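Local coordinates for alpha-L-arabinofuranosidase B (Aspergillus kawachii, PDB 6SXT), which hydrolyses terminal non-reducing alpha-L-arabinofuranosyl residues from arabinoxylan, arabinan and arabinogalactan, helping to break down plant hemicellulose, at residues 36-41 / 62-67; 71-76 / 102-107. All blocks are in the same frame, centred on the assembly; numbering follows the deposited sequence.

How the interactions relate
Interactions 1 and 2 sit about 13 Å apart, centre to centre, on one four-stranded antiparallel sheet of the catalytic domain, where strand 34-38 runs beside strand 70-75. Interaction 1 is a surface contact: the end of helix 58-64 meets the end of strand 34-38 through an arginine-phenylalanine stack and an Arg38-to-carbonyl hydrogen bond. Asp41, on the strand's own side, holds the arginine, and the glycan sits on the loop beyond. Interaction 2 is buried, with apolar side chains round a single backbone hydrogen bond that joins strand 70-75 to the short edge strand 105-106. The two touch directly: Gln37 N lies 2.9 Å from Leu71 O, a probable hydrogen bond, and Leu36 CD2 packs against Ala107 CB.

Interaction 1 of 2, residues 36-41 / 62-67; sequences LQRGSD and DTFCAN. With NAG (2-acetamido-2-deoxy-beta-D-glucopyranose), chain D.
The guanidinium of Arg38 lies flat on the Phe64 ring, the two planes only 10° apart and their centres 4.3 Å from each other. It is an offset cation-pi stack: Phe64 CE1 sits under one face of the guanidinium, displaced toward its rim. At the guanidinium edge, and in its plane, lie Phe64 O and Asp41 OD1. The same face of the ring also carries the aliphatic part of Arg38, whose CD stands 3.7 Å from the Phe64 ring centroid in a CH-pi contact. The backbone carbonyl of Gln37 approaches the ring at its edge with its carbon, while Leu36 CB comes in obliquely, 4.0 Å from Phe64 CE2.

Arg38 reaches along the ring because its chain is extended from CG to NE, after a first torsion of 67° that sets CG between the backbone N and the carbonyl carbon. Its NH1 then gives a nearly straight hydrogen bond to a lone pair of Phe64 O, 3.2 Å away, so one residue supplies both the stacking surface and an acceptor. Asp41 is gripped side-on: Arg38 NE reaches Asp41 OD1 at 3.0 Å, from above the carboxylate plane, and Arg38 NH2 reaches Asp41 OD2 at 2.9 Å on its syn side, tilted somewhat out of both planes. Thr43 OG1 is also hydrogen-bonded to Asp41 OD1. Stack and bonds together fix the rotation of the guanidinium.

Deeper in, Leu36 CD1 rests 4.1 Å from Cys65 SG, whose disulfide to Cys70 ties the helix exit to strand 70-75. Beyond it, Asn67 ND2 is covalently bonded to C1 of the N-acetylglucosamine. The arrangement is a disulfide-tied helix-to-strand connection at the edge of the catalytic domain, whose N-glycan hydrogen-bonds to Ala427 O of the arabinose-binding domain, with Asn67 itself hydrogen-bonded there to Leu428 and Asn470.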
loop_
_atom_site.group_PDB
_atom_site.type_symbol
_atom_site.label_atom_id
_atom_site.label_comp_id
_atom_site.label_asym_id
_atom_site.label_seq_id
_atom_site.Cartn_x
_atom_site.Cartn_y
_atom_site.Cartn_z
ATOM N N LEU A 36 0.141 2.212 15.684
ATOM C CA LEU A 36 -0.094 3.498 15.014
ATOM C C LEU A 36 0.777 4.572 15.638
ATOM O O LEU A 36 0.958 4.532 16.872
ATOM C CB LEU A 36 -1.536 3.912 15.197
ATOM C CG LEU A 36 -2.578 3.072 14.489
ATOM C CD1 LEU A 36 -3.954 3.325 15.089
ATOM C CD2 LEU A 36 -2.563 3.361 12.988
ATOM N N GLN A 37 1.142 5.567 14.843
ATOM C CA GLN A 37 1.748 6.821 15.336
ATOM C C GLN A 37 0.974 7.962 14.701
ATOM O O GLN A 37 0.793 7.912 13.472
ATOM C CB GLN A 37 3.219 6.918 15.012
ATOM C CG GLN A 37 3.859 8.186 15.581
ATOM C CD GLN A 37 5.346 8.217 15.277
ATOM O OE1 GLN A 37 5.844 7.594 14.331
ATOM N NE2 GLN A 37 6.121 8.843 16.169
ATOM N N ARG A 38 0.511 8.905 15.490
ATOM C CA ARG A 38 -0.277 10.033 14.961
ATOM C C ARG A 38 0.580 11.287 14.891
ATOM O O ARG A 38 1.454 11.508 15.732
ATOM C CB ARG A 38 -1.553 10.249 15.759
ATOM C CG ARG A 38 -1.358 10.731 17.195
ATOM C CD ARG A 38 -2.689 10.781 17.894
ATOM N NE ARG A 38 -2.493 11.147 19.271
ATOM C CZ ARG A 38 -3.426 11.116 20.197
ATOM N NH1 ARG A 38 -4.631 10.634 19.934
ATOM N NH2 ARG A 38 -3.105 11.477 21.437
ATOM N N GLY A 39 0.259 12.132 13.923
ATOM C CA GLY A 39 1.103 13.307 13.665
ATOM C C GLY A 39 0.905 14.426 14.647
ATOM O O GLY A 39 1.843 15.265 14.797
ATOM N N SER A 40 -0.219 14.514 15.305
ATOM C CA SER A 40 -0.550 15.636 16.224
ATOM C C SER A 40 0.457 15.704 17.370
ATOM O O SER A 40 0.982 16.780 17.703
ATOM C CB SER A 40 -1.930 15.470 16.740
ATOM O OG SER A 40 -2.056 14.185 17.402
ATOM N N ASP A 41 0.807 14.574 17.973
ATOM C CA ASP A 41 1.712 14.579 19.142
ATOM C C ASP A 41 2.818 13.528 18.990
ATOM O O ASP A 41 3.634 13.364 19.930
ATOM C CB ASP A 41 0.923 14.439 20.445
ATOM C CG ASP A 41 0.077 13.176 20.562
ATOM O OD1 ASP A 41 0.295 12.251 19.706
ATOM O OD2 ASP A 41 -0.721 13.093 21.514
ATOM N N ASP A 62 -9.795 4.893 14.215
ATOM C CA ASP A 62 -10.479 6.134 13.817
ATOM C C ASP A 62 -10.427 7.138 14.986
ATOM O O ASP A 62 -10.231 8.360 14.736
ATOM C CB ASP A 62 -11.913 5.826 13.433
ATOM C CG ASP A 62 -12.058 5.044 12.147
ATOM O OD1 ASP A 62 -11.073 4.902 11.413
ATOM O OD2 ASP A 62 -13.220 4.633 11.859
ATOM N N THR A 63 -10.649 6.679 16.219
ATOM C CA THR A 63 -10.626 7.574 17.389
ATOM C C THR A 63 -9.236 8.157 17.584
ATOM O O THR A 63 -9.066 9.401 17.770
ATOM C CB THR A 63 -11.084 6.763 18.618
ATOM O OG1 THR A 63 -12.446 6.425 18.343
ATOM C CG2 THR A 63 -10.978 7.522 19.911
ATOM N N PHE A 64 -8.214 7.318 17.542
ATOM C CA PHE A 64 -6.817 7.761 17.792
ATOM C C PHE A 64 -6.393 8.764 16.726
ATOM O O PHE A 64 -5.692 9.723 17.042
ATOM C CB PHE A 64 -5.890 6.550 17.802
ATOM C CG PHE A 64 -4.479 6.904 18.142
ATOM C CD1 PHE A 64 -4.159 7.310 19.430
ATOM C CD2 PHE A 64 -3.460 6.811 17.204
ATOM C CE1 PHE A 64 -2.844 7.592 19.767
ATOM C CE2 PHE A 64 -2.147 7.074 17.556
ATOM C CZ PHE A 64 -1.848 7.418 18.842
ATOM N N CYS A 65 -6.856 8.564 15.488
ATOM C CA CYS A 65 -6.370 9.285 14.302
ATOM C C CYS A 65 -7.259 10.510 13.980
ATOM O O CYS A 65 -7.014 11.154 12.956
ATOM C CB CYS A 65 -6.262 8.285 13.160
ATOM S SG CYS A 65 -5.049 6.992 13.559
ATOM N N ALA A 66 -8.277 10.797 14.782
ATOM C CA ALA A 66 -9.241 11.886 14.515
ATOM C C ALA A 66 -8.490 13.222 14.429
ATOM O O ALA A 66 -7.612 13.514 15.253
ATOM C CB ALA A 66 -10.283 11.923 15.586
ATOM N N ASN A 67 -8.797 14.039 13.414
ATOM C CA ASN A 67 -8.234 15.399 13.310
ATOM C C ASN A 67 -6.719 15.364 13.234
ATOM O O ASN A 67 -6.078 16.300 13.698
ATOM C CB ASN A 67 -8.679 16.313 14.458
ATOM C CG ASN A 67 -10.157 16.314 14.557
ATOM O OD1 ASN A 67 -10.707 15.604 15.400
ATOM N ND2 ASN A 67 -10.779 17.078 13.670
HETATM C C1 NAG D . -12.211 17.129 13.660
HETATM C C2 NAG D . -12.788 18.495 14.012
HETATM C C3 NAG D . -14.327 18.443 13.996
HETATM C C4 NAG D . -14.843 17.828 12.684
HETATM C C5 NAG D . -14.052 16.591 12.265
HETATM C C6 NAG D . -14.389 16.148 10.819
HETATM C C7 NAG D . -11.215 19.809 15.373
HETATM C C8 NAG D . -10.723 20.138 16.741
HETATM N N2 NAG D . -12.257 18.967 15.294
HETATM O O3 NAG D . -14.916 19.770 14.196
HETATM O O4 NAG D . -16.250 17.583 12.756
HETATM O O5 NAG D . -12.626 16.769 12.330
HETATM O O6 NAG D . -14.143 17.250 9.892
HETATM O O7 NAG D . -10.694 20.295 14.368
#

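Interaction 2 of 2, residues 71-76 / 102-107; sequences LITIIY and DNLASA
Leu104 lies across Leu71 at about a right angle, the two methyls Leu104 CD1 and Leu71 CD1 meeting at 4.1 Å. The same Leu104 CD1 also reaches Thr73 CG2, 3.7 Å away, while its other branch, CD2, comes to 3.5 Å from Ile72 O. Leu104 thus lies along one side of the strand, CD1 among side chains and CD2 against a carbonyl. With chi1 at 47°, Thr73 carries CG2 anti to its carbonyl carbon, where it meets Leu104, while OG1 hydrogen-bonds to Gln35 OE1.

On the backbone, Ile72 N gives a hydrogen bond of 2.9 Å to Ala105 O, which also receives a CA-H contact from Leu71 CA at 3.2 Å. Farther on, Ile72 CG1 packs against Ala107 CB, 4.0 Å apart, and its CD1 nears Ser106 O. Tyr130 OH bonds both Ile72 O and Ala105 N, bridging the two strands. This is a short, weakly bonded antiparallel edge strand of a four-stranded sheet, held by that one backbone bond beside the non-hydrogen-bonded Leu71-Ser106 pair; the face carrying Ile72 and Ala105 packs on Val122 of strand 117-124, in the larger sheet of the catalytic domain.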
loop_
_atom_site.group_PDB
_atom_site.type_symbol
_atom_site.label_atom_id
_atom_site.label_comp_id
_atom_site.label_asym_id
_atom_site.label_seq_id
_atom_site.Cartn_x
_atom_site.Cartn_y
_atom_site.Cartn_z
ATOM N N LEU A 71 0.317 6.890 10.800
ATOM C CA LEU A 71 1.228 5.953 10.140
ATOM C C LEU A 71 1.152 4.630 10.896
ATOM O O LEU A 71 0.962 4.636 12.127
ATOM C CB LEU A 71 2.642 6.488 10.231
ATOM C CG LEU A 71 2.902 7.804 9.497
ATOM C CD1 LEU A 71 4.321 8.290 9.738
ATOM C CD2 LEU A 71 2.618 7.674 8.006
ATOM N N ILE A 72 1.310 3.546 10.155
ATOM C CA ILE A 72 1.496 2.203 10.746
ATOM C C ILE A 72 2.982 2.024 11.013
ATOM O O ILE A 72 3.765 1.906 10.087
ATOM C CB ILE A 72 0.901 1.112 9.855
ATOM C CG1 ILE A 72 -0.601 1.290 9.741
ATOM C CG2 ILE A 72 1.246 -0.256 10.395
ATOM C CD1 ILE A 72 -1.220 0.481 8.595
ATOM N N THR A 73 3.376 2.061 12.284
ATOM C CA THR A 73 4.803 1.951 12.665
ATOM C C THR A 73 5.249 0.492 12.754
ATOM O O THR A 73 6.422 0.208 12.452
ATOM C CB THR A 73 5.072 2.674 13.984
ATOM O OG1 THR A 73 4.048 2.264 14.883
ATOM C CG2 THR A 73 5.087 4.173 13.821
ATOM N N ILE A 74 4.385 -0.413 13.213
ATOM C CA ILE A 74 4.784 -1.808 13.441
ATOM C C ILE A 74 3.627 -2.690 13.004
ATOM O O ILE A 74 2.484 -2.392 13.352
ATOM C CB ILE A 74 5.139 -2.101 14.909
ATOM C CG1 ILE A 74 6.110 -1.066 15.494
ATOM C CG2 ILE A 74 5.662 -3.550 15.061
ATOM C CD1 ILE A 74 6.362 -1.305 16.978
ATOM N N ILE A 75 3.950 -3.750 12.282
ATOM C CA ILE A 75 3.002 -4.862 12.056
ATOM C C ILE A 75 3.539 -6.002 12.916
ATOM O O ILE A 75 4.603 -6.538 12.656
ATOM C CB ILE A 75 2.894 -5.230 10.571
ATOM C CG1 ILE A 75 2.551 -4.009 9.689
ATOM C CG2 ILE A 75 1.844 -6.285 10.413
ATOM C CD1 ILE A 75 2.934 -4.175 8.246
ATOM N N TYR A 76 2.814 -6.336 13.964
ATOM C CA TYR A 76 3.343 -7.311 14.940
ATOM C C TYR A 76 3.270 -8.731 14.393
ATOM O O TYR A 76 2.377 -9.086 13.590
ATOM C CB TYR A 76 2.576 -7.195 16.270
ATOM C CG TYR A 76 2.826 -5.911 17.016
ATOM C CD1 TYR A 76 4.072 -5.635 17.551
ATOM C CD2 TYR A 76 1.835 -4.951 17.154
ATOM C CE1 TYR A 76 4.290 -4.448 18.233
ATOM C CE2 TYR A 76 2.066 -3.743 17.808
ATOM C CZ TYR A 76 3.300 -3.503 18.366
ATOM O OH TYR A 76 3.545 -2.329 19.067
ATOM N N ASP A 102 13.110 3.732 4.688
ATOM C CA ASP A 102 11.915 3.805 3.836
ATOM C C ASP A 102 10.783 4.471 4.597
ATOM O O ASP A 102 10.837 4.636 5.808
ATOM C CB ASP A 102 11.537 2.400 3.417
ATOM C CG ASP A 102 12.542 1.691 2.530
ATOM O OD1 ASP A 102 13.405 2.378 1.931
ATOM O OD2 ASP A 102 12.511 0.450 2.495
ATOM N N ASN A 103 9.795 4.960 3.853
ATOM C CA ASN A 103 8.601 5.561 4.450
ATOM C C ASN A 103 7.769 4.466 5.173
ATOM O O ASN A 103 7.702 3.295 4.695
ATOM C CB ASN A 103 7.698 6.175 3.410
ATOM C CG ASN A 103 8.289 7.348 2.657
ATOM O OD1 ASN A 103 8.024 7.474 1.472
ATOM N ND2 ASN A 103 9.028 8.217 3.341
ATOM N N LEU A 104 7.110 4.908 6.230
ATOM C CA LEU A 104 5.968 4.161 6.811
ATOM C C LEU A 104 4.722 4.376 5.958
ATOM O O LEU A 104 4.507 5.443 5.349
ATOM C CB LEU A 104 5.735 4.623 8.238
ATOM C CG LEU A 104 6.871 4.306 9.210
ATOM C CD1 LEU A 104 6.591 4.998 10.512
ATOM C CD2 LEU A 104 7.038 2.845 9.402
ATOM N N ALA A 105 3.826 3.400 6.001
ATOM C CA ALA A 105 2.521 3.509 5.334
ATOM C C ALA A 105 1.556 4.353 6.126
ATOM O O ALA A 105 1.517 4.285 7.366
ATOM C CB ALA A 105 1.935 2.133 5.077
ATOM N N SER A 106 0.661 5.023 5.406
ATOM C CA SER A 106 -0.555 5.583 5.981
ATOM C C SER A 106 -1.338 4.467 6.672
ATOM O O SER A 106 -1.319 3.343 6.190
ATOM C CB SER A 106 -1.404 6.167 4.859
ATOM O OG SER A 106 -2.656 6.584 5.346
ATOM N N ALA A 107 -2.091 4.824 7.691
ATOM C CA ALA A 107 -3.029 3.859 8.283
ATOM C C ALA A 107 -4.354 3.787 7.534
ATOM O O ALA A 107 -5.117 2.858 7.788
ATOM C CB ALA A 107 -3.289 4.265 9.691
#